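Local coordinates for general stress protein 26 (Bacillus anthracis, PDB 3EC6) that binds flavin-adenine dinucleotide and resembles the pyridoxamine 5'-phosphate oxidases, but has no established function beyond its name as a general stress protein, at residues P60-L66 against I78-A84; P120-Y124 against E135-L139; M34-E38 against K95-L101. All blocks are in the same frame, centred on the assembly; numbering follows the deposited sequence. Where two conformers were deposited one is given.

Contact 1: P60-L66 against I78-A84; sequences PNVHVLL and IEVEGLA. With FAD (flavin-adenine dinucleotide), chain B.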
# COMPACT_ATOMS: atom_id res chain seq x y z
N PRO A 60 17.04 -1.24 -0.35
CA PRO A 60 16.60 -0.83 0.98
C PRO A 60 15.51 0.26 1.03
O PRO A 60 15.04 0.61 2.12
CB PRO A 60 17.89 -0.25 1.61
CG PRO A 60 18.64 0.32 0.50
CD PRO A 60 18.34 -0.64 -0.73
N ASN A 61 15.13 0.79 -0.14
CA ASN A 61 14.15 1.90 -0.18
C ASN A 61 12.76 1.38 0.04
O ASN A 61 12.35 0.43 -0.62
CB ASN A 61 14.19 2.57 -1.54
CG ASN A 61 15.50 3.26 -1.80
OD1 ASN A 61 16.40 2.67 -2.42
ND2 ASN A 61 15.63 4.45 -1.32
N VAL A 62 12.08 1.98 1.01
CA VAL A 62 10.70 1.54 1.33
C VAL A 62 9.79 2.72 1.42
O VAL A 62 10.21 3.87 1.49
CB VAL A 62 10.64 0.76 2.68
CG1 VAL A 62 11.54 -0.48 2.60
CG2 VAL A 62 11.00 1.65 3.88
N HIS A 63 8.50 2.45 1.36
CA HIS A 63 7.48 3.50 1.40
C HIS A 63 6.42 3.02 2.39
O HIS A 63 6.08 1.83 2.42
CB HIS A 63 6.90 3.67 -0.00
CG HIS A 63 5.89 4.75 -0.11
ND1 HIS A 63 4.56 4.54 0.20
CD2 HIS A 63 6.02 6.06 -0.41
CE1 HIS A 63 3.89 5.67 0.03
NE2 HIS A 63 4.75 6.62 -0.34
N VAL A 64 5.92 3.91 3.23
CA VAL A 64 4.88 3.61 4.23
C VAL A 64 3.70 4.54 4.05
O VAL A 64 3.89 5.72 3.90
CB VAL A 64 5.46 3.75 5.66
CG1 VAL A 64 4.36 3.58 6.71
CG2 VAL A 64 6.56 2.74 5.90
N LEU A 65 2.50 3.97 4.08
CA LEU A 65 1.24 4.71 4.21
C LEU A 65 0.69 4.35 5.58
O LEU A 65 0.57 3.17 5.92
CB LEU A 65 0.19 4.34 3.14
CG LEU A 65 0.60 4.62 1.73
CD1 LEU A 65 -0.48 4.03 0.82
CD2 LEU A 65 0.58 6.15 1.55
N LEU A 66 0.38 5.37 6.39
CA LEU A 66 -0.07 5.08 7.78
C LEU A 66 -1.04 6.14 8.27
O LEU A 66 -0.82 7.33 8.07
CB LEU A 66 1.14 5.03 8.74
CG LEU A 66 0.91 4.73 10.22
CD1 LEU A 66 0.46 3.28 10.39
CD2 LEU A 66 2.22 4.94 10.97
N ILE A 78 -0.20 9.84 6.83
CA ILE A 78 1.17 10.21 6.42
C ILE A 78 1.71 9.24 5.37
O ILE A 78 1.26 8.08 5.26
CB ILE A 78 2.17 10.29 7.60
CG1 ILE A 78 2.33 8.92 8.27
CG2 ILE A 78 1.77 11.41 8.63
CD1 ILE A 78 3.45 8.95 9.34
N GLU A 79 2.69 9.72 4.62
CA GLU A 79 3.45 8.86 3.72
C GLU A 79 4.88 9.03 4.15
O GLU A 79 5.33 10.15 4.42
CB GLU A 79 3.44 9.40 2.30
CG GLU A 79 2.22 9.29 1.56
CD GLU A 79 2.53 9.67 0.08
OE1 GLU A 79 3.58 9.23 -0.48
OE2 GLU A 79 1.70 10.40 -0.49
N VAL A 80 5.61 7.93 4.23
CA VAL A 80 7.01 7.98 4.69
C VAL A 80 7.87 7.33 3.62
O VAL A 80 7.54 6.25 3.15
CB VAL A 80 7.19 7.23 6.02
CG1 VAL A 80 8.65 7.22 6.44
CG2 VAL A 80 6.19 7.75 7.12
N GLU A 81 8.94 8.02 3.21
CA GLU A 81 9.99 7.46 2.34
C GLU A 81 11.27 7.35 3.14
O GLU A 81 11.66 8.29 3.84
CB GLU A 81 10.30 8.37 1.15
CG GLU A 81 9.10 8.69 0.26
CD GLU A 81 9.39 9.82 -0.71
OE1 GLU A 81 10.55 10.26 -0.84
OE2 GLU A 81 8.44 10.29 -1.35
N GLY A 82 11.92 6.20 3.09
CA GLY A 82 13.21 6.08 3.78
C GLY A 82 13.85 4.74 3.47
O GLY A 82 13.32 3.99 2.67
N LEU A 83 15.01 4.50 4.06
CA LEU A 83 15.73 3.22 3.93
C LEU A 83 15.51 2.34 5.14
O LEU A 83 15.47 2.81 6.27
CB LEU A 83 17.23 3.47 3.71
CG LEU A 83 17.68 3.81 2.28
CD1 LEU A 83 17.13 5.16 1.80
CD2 LEU A 83 19.20 3.79 2.19
N ALA A 84 15.33 1.05 4.87
CA ALA A 84 15.09 0.07 5.88
C ALA A 84 16.34 -0.78 6.15
O ALA A 84 17.22 -0.96 5.28
CB ALA A 84 13.94 -0.83 5.39
PA FAD B . 0.64 13.24 -7.32
O1A FAD B . 0.98 13.20 -8.81
O2A FAD B . -0.37 14.31 -6.96
O5B FAD B . 1.95 13.61 -6.40
C5B FAD B . 1.79 13.47 -5.01
C4B FAD B . 2.87 12.47 -4.63
O4B FAD B . 4.15 13.12 -4.74
C3B FAD B . 2.66 12.01 -3.19
O3B FAD B . 2.05 10.72 -3.15
C2B FAD B . 4.06 12.13 -2.59
O2B FAD B . 4.75 10.90 -2.69
C1B FAD B . 4.78 13.16 -3.47
N9A FAD B . 4.64 14.53 -2.91
C8A FAD B . 3.62 14.99 -2.11
N7A FAD B . 3.85 16.28 -1.79
C5A FAD B . 5.00 16.67 -2.37
C6A FAD B . 5.67 17.90 -2.35
N6A FAD B . 5.32 18.81 -1.43
N1A FAD B . 6.86 18.00 -3.05
C2A FAD B . 7.37 16.91 -3.76
N3A FAD B . 6.69 15.70 -3.77
C4A FAD B . 5.52 15.59 -3.09
N1 FAD B . -6.71 10.07 -6.31
C2 FAD B . -7.15 9.79 -7.59
O2 FAD B . -6.62 10.45 -8.49
N3 FAD B . -8.07 8.80 -7.83
C4 FAD B . -8.63 8.09 -6.79
O4 FAD B . -9.48 7.19 -7.02
C4X FAD B . -8.25 8.41 -5.47
N5 FAD B . -8.82 7.71 -4.42
C5X FAD B . -8.43 8.03 -3.12
C6 FAD B . -9.05 7.32 -2.08
C7 FAD B . -8.63 7.63 -0.78
C7M FAD B . -9.29 6.88 0.36
C8 FAD B . -7.65 8.61 -0.53
C8M FAD B . -7.16 8.94 0.87
C9 FAD B . -7.01 9.27 -1.59
C9A FAD B . -7.42 8.99 -2.91
N10 FAD B . -6.82 9.66 -3.97
C10 FAD B . -7.26 9.38 -5.26
C1' FAD B . -5.67 10.59 -3.83
C2' FAD B . -4.30 9.93 -4.07
O2' FAD B . -4.08 8.86 -3.15
C3' FAD B . -3.22 10.98 -3.82
O3' FAD B . -3.50 12.08 -4.70
C4' FAD B . -1.82 10.43 -4.08
O4' FAD B . -0.78 11.33 -3.57
C5' FAD B . -1.61 10.21 -5.58
O5' FAD B . -0.28 9.76 -5.80
P FAD B . 0.44 10.40 -7.09
O1P FAD B . 1.94 10.09 -7.08
O2P FAD B . -0.30 10.13 -8.36
O3P FAD B . 0.17 11.91 -6.64
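His63 and Glu79 meet because of their first torsions. The His63 ring is set trans to its own backbone N (chi1 -178°). Glu79 turns CG beside its backbone N (chi1 -73°) and then runs out extended. This puts His63 NE2 2.9 Å from Glu79 OE1, and the N-H is the donor. The carboxylate oxygen lies in the ring plane. Seen from Glu79, the bond arrives on the anti side of OE1, 31° out of the carboxylate plane. The same OE1 accepts from O2B of FAD (chain B) at 3.0 Å, and Glu79 OE2 accepts from FAD O3B at 2.7 Å. The histidine bond thus probably fixes the rotation of the carboxylate that grips the ribose diol. Val80 O covers one face of the His63 ring. Leu65 CD2 packs 3.5 Å from Glu79 CG, the two side chains running alongside. On the other side of the sheet, Val64 CB meets Val80 CB at 3.9 Å. Val62 CG1 meets Ala84 CB. Backbone bonds pair the strands, with Val64 and Val80 bonded in both directions. His29 of the second subunit meets the His63 ring. This is an antiparallel beta hairpin whose side bearing His63 and Glu79 forms part of an FAD site at the dimer interface.

Contact 2: P120-Y124 against E135-L139; sequences PDTIY and EFLRL. With FAD (flavin-adenine dinucleotide), chain B.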
# COMPACT_ATOMS: atom_id res chain seq x y z
N PRO A 120 13.36 7.42 8.39
CA PRO A 120 12.68 8.24 7.40
C PRO A 120 13.62 9.33 6.83
O PRO A 120 14.43 9.92 7.56
CB PRO A 120 11.56 8.93 8.20
CG PRO A 120 12.23 9.09 9.62
CD PRO A 120 12.96 7.77 9.77
N ASP A 121 13.47 9.56 5.53
CA ASP A 121 14.10 10.75 4.93
C ASP A 121 13.06 11.81 4.80
O ASP A 121 13.37 13.00 5.01
CB ASP A 121 14.70 10.42 3.55
CG ASP A 121 15.96 9.55 3.69
OD1 ASP A 121 16.79 9.84 4.54
OD2 ASP A 121 16.08 8.47 3.01
N THR A 122 11.85 11.44 4.35
CA THR A 122 10.80 12.44 4.11
C THR A 122 9.49 11.91 4.69
O THR A 122 9.18 10.73 4.49
CB THR A 122 10.62 12.73 2.61
OG1 THR A 122 11.92 13.01 2.05
CG2 THR A 122 9.68 13.94 2.36
N ILE A 123 8.78 12.75 5.45
CA ILE A 123 7.43 12.37 5.87
C ILE A 123 6.48 13.40 5.32
O ILE A 123 6.63 14.62 5.62
CB ILE A 123 7.30 12.26 7.39
CG1 ILE A 123 8.28 11.20 7.94
CG2 ILE A 123 5.81 11.92 7.76
CD1 ILE A 123 8.19 11.00 9.44
N TYR A 124 5.51 12.96 4.52
CA TYR A 124 4.48 13.85 4.00
C TYR A 124 3.24 13.73 4.87
O TYR A 124 2.84 12.63 5.24
CB TYR A 124 4.07 13.41 2.57
CG TYR A 124 5.17 13.52 1.59
CD1 TYR A 124 5.48 14.76 1.02
CD2 TYR A 124 5.92 12.40 1.25
CE1 TYR A 124 6.52 14.89 0.11
CE2 TYR A 124 6.99 12.53 0.32
CZ TYR A 124 7.27 13.78 -0.23
OH TYR A 124 8.30 13.94 -1.13
N GLU A 135 2.18 18.94 3.32
CA GLU A 135 3.33 19.54 3.98
C GLU A 135 4.28 18.39 4.17
O GLU A 135 3.87 17.23 4.18
CB GLU A 135 2.98 20.06 5.36
CG GLU A 135 1.85 21.08 5.38
CD GLU A 135 1.19 21.11 6.73
OE1 GLU A 135 1.85 21.64 7.67
OE2 GLU A 135 0.05 20.60 6.86
N PHE A 136 5.55 18.68 4.32
CA PHE A 136 6.46 17.56 4.58
C PHE A 136 7.54 17.98 5.57
O PHE A 136 7.84 19.18 5.73
CB PHE A 136 7.06 17.05 3.27
CG PHE A 136 7.78 18.11 2.49
CD1 PHE A 136 9.15 18.31 2.65
CD2 PHE A 136 7.08 18.92 1.59
CE1 PHE A 136 9.81 19.30 1.92
CE2 PHE A 136 7.73 19.92 0.86
CZ PHE A 136 9.09 20.12 1.02
N LEU A 137 8.11 16.97 6.20
CA LEU A 137 9.25 17.08 7.10
C LEU A 137 10.42 16.32 6.46
O LEU A 137 10.22 15.17 6.02
CB LEU A 137 8.87 16.39 8.42
CG LEU A 137 9.75 16.49 9.65
CD1 LEU A 137 10.02 17.97 10.05
CD2 LEU A 137 9.09 15.77 10.83
N ARG A 138 11.60 16.93 6.37
CA ARG A 138 12.81 16.19 5.99
C ARG A 138 13.57 15.86 7.27
O ARG A 138 13.73 16.72 8.16
CB ARG A 138 13.67 16.93 4.96
CG ARG A 138 12.83 17.62 3.89
CD ARG A 138 13.49 17.68 2.50
NE ARG A 138 14.83 18.22 2.52
CZ ARG A 138 15.71 18.05 1.53
NH1 ARG A 138 16.93 18.58 1.64
NH2 ARG A 138 15.39 17.33 0.45
N LEU A 139 13.98 14.61 7.37
CA LEU A 139 14.64 14.10 8.55
C LEU A 139 15.99 13.52 8.13
O LEU A 139 16.11 12.94 7.05
CB LEU A 139 13.79 13.01 9.24
CG LEU A 139 12.44 13.53 9.75
CD1 LEU A 139 11.63 12.42 10.29
CD2 LEU A 139 12.63 14.59 10.84
OXT LEU A 139 16.97 13.63 8.86
PA FAD B . 0.64 13.24 -7.32
O1A FAD B . 0.98 13.20 -8.81
O2A FAD B . -0.37 14.31 -6.96
O5B FAD B . 1.95 13.61 -6.40
C5B FAD B . 1.79 13.47 -5.01
C4B FAD B . 2.87 12.47 -4.63
O4B FAD B . 4.15 13.12 -4.74
C3B FAD B . 2.66 12.01 -3.19
O3B FAD B . 2.05 10.72 -3.15
C2B FAD B . 4.06 12.13 -2.59
O2B FAD B . 4.75 10.90 -2.69
C1B FAD B . 4.78 13.16 -3.47
N9A FAD B . 4.64 14.53 -2.91
C8A FAD B . 3.62 14.99 -2.11
N7A FAD B . 3.85 16.28 -1.79
C5A FAD B . 5.00 16.67 -2.37
C6A FAD B . 5.67 17.90 -2.35
N6A FAD B . 5.32 18.81 -1.43
N1A FAD B . 6.86 18.00 -3.05
C2A FAD B . 7.37 16.91 -3.76
N3A FAD B . 6.69 15.70 -3.77
C4A FAD B . 5.52 15.59 -3.09
N1 FAD B . -6.71 10.07 -6.31
C2 FAD B . -7.15 9.79 -7.59
O2 FAD B . -6.62 10.45 -8.49
N3 FAD B . -8.07 8.80 -7.83
C4 FAD B . -8.63 8.09 -6.79
O4 FAD B . -9.48 7.19 -7.02
C4X FAD B . -8.25 8.41 -5.47
N5 FAD B . -8.82 7.71 -4.42
C5X FAD B . -8.43 8.03 -3.12
C6 FAD B . -9.05 7.32 -2.08
C7 FAD B . -8.63 7.63 -0.78
C7M FAD B . -9.29 6.88 0.36
C8 FAD B . -7.65 8.61 -0.53
C8M FAD B . -7.16 8.94 0.87
C9 FAD B . -7.01 9.27 -1.59
C9A FAD B . -7.42 8.99 -2.91
N10 FAD B . -6.82 9.66 -3.97
C10 FAD B . -7.26 9.38 -5.26
C1' FAD B . -5.67 10.59 -3.83
C2' FAD B . -4.30 9.93 -4.07
O2' FAD B . -4.08 8.86 -3.15
C3' FAD B . -3.22 10.98 -3.82
O3' FAD B . -3.50 12.08 -4.70
C4' FAD B . -1.82 10.43 -4.08
O4' FAD B . -0.78 11.33 -3.57
C5' FAD B . -1.61 10.21 -5.58
O5' FAD B . -0.28 9.76 -5.80
P FAD B . 0.44 10.40 -7.09
O1P FAD B . 1.94 10.09 -7.08
O2P FAD B . -0.30 10.13 -8.36
O3P FAD B . 0.17 11.91 -6.64
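Tyr124 and Phe136 sit side by side on neighbouring strands and point the same way. Tyr124 CB lies 4.2 Å from Glu135 O. Further out, Tyr124 CD1 touches Phe136 CB at 3.6 Å. Tyr124 CE1 comes 3.4 Å from C5A of FAD (chain B), in the adenine. CE2 is near the ribose, about equally far from C2B and O2B. CZ lies by N9A and C4A, and the hydroxyl OH ends 3.6 Å from FAD N3A. The ring is covered on both faces: FAD C2B is over the centre of one, and Thr122 CG2 lies toward the rim of the opposite one. Phe136 CG stands between its backbone N and carbonyl carbon (chi1 57°), which swings the ring away from the neighbouring strand. Its CD2 then reaches 3.5 Å from FAD N6A. The two rings are oblique, with planes 56° apart. Ile123 and Leu137 bond to each other in both directions through the backbone. At the chain end, Leu139 CD1 packs against Ile123 CD1 at 3.8 Å. A classic beta bulge at Asp121 and Thr122 lies opposite Glu81 of the next strand. The two strands form an antiparallel hairpin at the protein surface, and its aromatic side lines the adenosine end of the FAD pocket.

Contact 3: M34-E38 against K95-L101; sequences MFFHE and KFWNNSL. With FAD (flavin-adenine dinucleotide), chain C; SO4 (sulfate ion), chain D.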
# COMPACT_ATOMS: atom_id res chain seq x y z
N MSE A 34 1.61 -3.95 11.13
CA MSE A 34 1.49 -3.11 12.31
C MSE A 34 2.76 -2.29 12.50
O MSE A 34 3.86 -2.82 12.44
CB MSE A 34 1.28 -3.98 13.54
CG MSE A 34 0.06 -4.76 13.36
SE MSE A 34 -0.38 -5.82 14.91
CE MSE A 34 0.65 -4.88 16.19
N PHE A 35 2.61 -1.00 12.77
CA PHE A 35 3.78 -0.14 12.95
C PHE A 35 3.98 0.33 14.37
O PHE A 35 3.05 0.90 14.99
CB PHE A 35 3.67 1.10 12.01
CG PHE A 35 3.90 0.78 10.58
CD1 PHE A 35 5.17 0.95 10.01
CD2 PHE A 35 2.84 0.26 9.79
CE1 PHE A 35 5.38 0.61 8.62
CE2 PHE A 35 3.09 -0.11 8.44
CZ PHE A 35 4.34 0.08 7.86
N PHE A 36 5.22 0.19 14.85
CA PHE A 36 5.66 0.81 16.12
C PHE A 36 6.64 1.91 15.84
O PHE A 36 6.97 2.17 14.69
CB PHE A 36 6.34 -0.27 16.98
CG PHE A 36 5.53 -1.50 17.10
CD1 PHE A 36 4.53 -1.59 18.04
CD2 PHE A 36 5.71 -2.55 16.20
CE1 PHE A 36 3.71 -2.75 18.12
CE2 PHE A 36 4.91 -3.73 16.28
CZ PHE A 36 3.93 -3.81 17.23
N HIS A 37 7.11 2.62 16.87
CA HIS A 37 8.01 3.72 16.54
C HIS A 37 8.84 4.14 17.76
O HIS A 37 8.46 3.82 18.93
CB HIS A 37 7.21 4.93 16.03
CG HIS A 37 6.60 5.70 17.14
ND1 HIS A 37 5.47 5.26 17.79
CD2 HIS A 37 6.99 6.84 17.76
CE1 HIS A 37 5.19 6.10 18.77
NE2 HIS A 37 6.08 7.08 18.76
N GLU A 38 9.97 4.76 17.46
CA GLU A 38 10.73 5.53 18.44
C GLU A 38 10.98 6.87 17.80
O GLU A 38 11.71 6.98 16.83
CB GLU A 38 12.01 4.83 18.73
CG GLU A 38 11.76 3.83 19.83
CD GLU A 38 13.04 3.44 20.52
OE1 GLU A 38 14.12 3.64 19.91
OE2 GLU A 38 12.96 2.93 21.65
N LYS A 95 10.23 -4.37 23.81
CA LYS A 95 9.41 -3.16 23.97
C LYS A 95 8.13 -3.24 23.15
O LYS A 95 7.03 -2.95 23.64
CB LYS A 95 10.24 -1.91 23.61
CG LYS A 95 9.48 -0.60 23.72
CD LYS A 95 10.46 0.59 23.46
CE LYS A 95 9.72 1.88 23.32
NZ LYS A 95 10.74 3.00 23.43
N PHE A 96 8.25 -3.69 21.92
CA PHE A 96 7.13 -3.66 20.97
C PHE A 96 6.32 -4.94 21.02
O PHE A 96 5.26 -4.97 20.42
CB PHE A 96 7.63 -3.38 19.53
CG PHE A 96 8.33 -2.07 19.42
CD1 PHE A 96 7.81 -0.95 20.03
CD2 PHE A 96 9.49 -1.97 18.64
CE1 PHE A 96 8.45 0.31 19.92
CE2 PHE A 96 10.16 -0.73 18.52
CZ PHE A 96 9.65 0.38 19.17
N TRP A 97 6.83 -5.98 21.67
CA TRP A 97 6.12 -7.27 21.68
C TRP A 97 4.69 -7.12 22.19
O TRP A 97 4.45 -6.40 23.16
CB TRP A 97 6.85 -8.35 22.50
CG TRP A 97 5.99 -9.58 22.51
CD1 TRP A 97 5.15 -9.98 23.52
CD2 TRP A 97 5.85 -10.54 21.44
NE1 TRP A 97 4.49 -11.13 23.13
CE2 TRP A 97 4.91 -11.50 21.88
CE3 TRP A 97 6.45 -10.71 20.18
CZ2 TRP A 97 4.52 -12.59 21.08
CZ3 TRP A 97 6.07 -11.81 19.39
CH2 TRP A 97 5.12 -12.74 19.86
N ASN A 98 3.74 -7.79 21.56
CA ASN A 98 2.36 -7.81 22.08
C ASN A 98 1.65 -9.00 21.46
O ASN A 98 2.17 -9.56 20.47
CB ASN A 98 1.62 -6.50 21.79
CG ASN A 98 1.38 -6.29 20.33
OD1 ASN A 98 0.35 -6.73 19.78
ND2 ASN A 98 2.36 -5.71 19.64
N ASN A 99 0.49 -9.35 21.96
CA ASN A 99 -0.10 -10.65 21.55
C ASN A 99 -0.67 -10.66 20.12
O ASN A 99 -0.90 -11.73 19.55
CB ASN A 99 -1.12 -11.15 22.58
CG ASN A 99 -0.43 -11.59 23.90
OD1 ASN A 99 0.80 -11.85 23.93
ND2 ASN A 99 -1.22 -11.70 24.97
N SER A 100 -0.87 -9.48 19.50
CA SER A 100 -1.33 -9.51 18.14
C SER A 100 -0.30 -10.16 17.24
O SER A 100 -0.66 -10.78 16.21
CB SER A 100 -1.63 -8.10 17.61
OG SER A 100 -2.57 -7.49 18.51
N LEU A 101 0.98 -10.06 17.65
CA LEU A 101 2.08 -10.65 16.85
C LEU A 101 2.10 -12.18 16.86
O LEU A 101 2.83 -12.80 16.07
CB LEU A 101 3.43 -10.07 17.25
CG LEU A 101 3.53 -8.54 17.19
CD1 LEU A 101 4.90 -8.16 17.78
CD2 LEU A 101 3.44 -8.12 15.72
PA FAD C . 5.64 -13.77 2.77
O1A FAD C . 7.15 -13.89 2.91
O2A FAD C . 4.87 -14.69 3.70
O5B FAD C . 5.13 -14.21 1.28
C5B FAD C . 3.78 -13.95 0.97
C4B FAD C . 3.86 -13.05 -0.24
O4B FAD C . 4.28 -13.85 -1.37
C3B FAD C . 2.49 -12.45 -0.53
O3B FAD C . 2.41 -11.10 -0.08
C2B FAD C . 2.34 -12.68 -2.04
O2B FAD C . 2.78 -11.54 -2.76
C1B FAD C . 3.27 -13.85 -2.36
N9A FAD C . 2.55 -15.15 -2.30
C8A FAD C . 1.43 -15.42 -1.54
N7A FAD C . 1.05 -16.70 -1.76
C5A FAD C . 1.91 -17.26 -2.63
C6A FAD C . 1.96 -18.55 -3.17
N6A FAD C . 0.88 -19.34 -3.06
N1A FAD C . 2.97 -18.84 -4.07
C2A FAD C . 3.92 -17.88 -4.41
N3A FAD C . 3.86 -16.60 -3.86
C4A FAD C . 2.87 -16.30 -2.98
N1 FAD C . 2.79 -9.74 9.15
C2 FAD C . 3.90 -9.51 9.95
O2 FAD C . 4.84 -10.30 9.78
N3 FAD C . 3.95 -8.45 10.82
C4 FAD C . 2.87 -7.60 10.95
O4 FAD C . 2.93 -6.63 11.76
C4X FAD C . 1.71 -7.85 10.20
N5 FAD C . 0.62 -7.01 10.35
C5X FAD C . -0.52 -7.27 9.61
C6 FAD C . -1.62 -6.41 9.80
C7 FAD C . -2.76 -6.66 9.02
C7M FAD C . -3.95 -5.75 9.22
C8 FAD C . -2.80 -7.72 8.09
C8M FAD C . -4.01 -7.99 7.22
C9 FAD C . -1.68 -8.53 7.88
C9A FAD C . -0.53 -8.31 8.66
N10 FAD C . 0.59 -9.12 8.48
C10 FAD C . 1.71 -8.90 9.28
C1' FAD C . 0.70 -10.16 7.42
C2' FAD C . 1.43 -9.68 6.15
O2' FAD C . 0.74 -8.57 5.57
C3' FAD C . 1.40 -10.82 5.14
O3' FAD C . 2.02 -11.95 5.77
C4' FAD C . 2.13 -10.46 3.85
O4' FAD C . 1.87 -11.42 2.78
C5' FAD C . 3.65 -10.38 4.11
O5' FAD C . 4.30 -10.10 2.88
P FAD C . 5.67 -10.92 2.66
O1P FAD C . 6.16 -10.78 1.22
O2P FAD C . 6.68 -10.67 3.74
O3P FAD C . 5.00 -12.35 2.90
S SO4 D . -5.79 -8.55 18.52
O1 SO4 D . -4.83 -9.64 18.28
O2 SO4 D . -6.78 -8.55 17.43
O3 SO4 D . -6.46 -8.74 19.81
O4 SO4 D . -5.15 -7.23 18.63
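Phe36 and Phe96 pack in mutual CH-pi contact where the end of helix 90-96 and the turn after it cover strand 27-38, part of the antiparallel sheet of this FMN-binding-clan fold. Phe36 CB sits over the face of the Phe96 ring, 3.5 Å from its centroid. Phe96 CB answers over the Phe36 ring, 3.8 Å from that centroid. The planes are nearly parallel, 17° apart, but displaced, with little ring-on-ring overlap. Each ring therefore covers the other residue's CB more than its ring. Tyr43 also meets the Phe96 ring.

Phe36 points its far edge at Asn98, with CZ 3.4 Å from ND2, and the amide plane is turned 58° from the ring. Two bonds hold that amide. ND2 donates to Phe96 O at 3.1 Å, nearly in line with the carbonyl and close to the amide plane. OD1 accepts from Ser100 N, closing an Asx turn; the donor there stands above the carbonyl plane. Asn98 CG lies between its backbone N and carbonyl carbon (chi1 67°), which turns the amide back toward the helix end.

Selenomethionine Met34 lays SE against Ser100 CB at 3.7 Å and brings CE near Leu101 CD2. Its backbone N donates to O4 of FAD (chain C), with a second, weak bond to N5. The strand thus lines the O4 and N5 edge of the isoalloxazine. Ser100 OG bonds a sulfate ion, probably a crystallisation additive, which Arg103 also holds.

At the other end, Glu38 and Lys95 close the contact with a salt bridge. Lys95 is fully extended, and its NZ meets Glu38 OE2 at 2.8 Å on the anti lone pair of that oxygen.

How the contacts relate
The three contacts share one antiparallel sheet. Contacts 1 and 2 have centres about 10 Å apart and meet through neighbouring strands 77-87 and 113-126, where Glu79 and Glu81 pair with the 120-124 segment. They touch the same FAD. Along the chain contact 1 comes first and contact 2 follows. Contact 3 lies across the chain centre; its centre is about 18 Å from that of contact 1 and about 23 Å from that of contact 2. Its two segments bracket contact 1 in sequence. Phe35 of segment 34-38 packs on Val64 and Leu66 of contact 1, so the two contacts touch. Contacts 1 and 2 meet the adenosine part of one FAD, and contact 3 meets the isoalloxazine of the other.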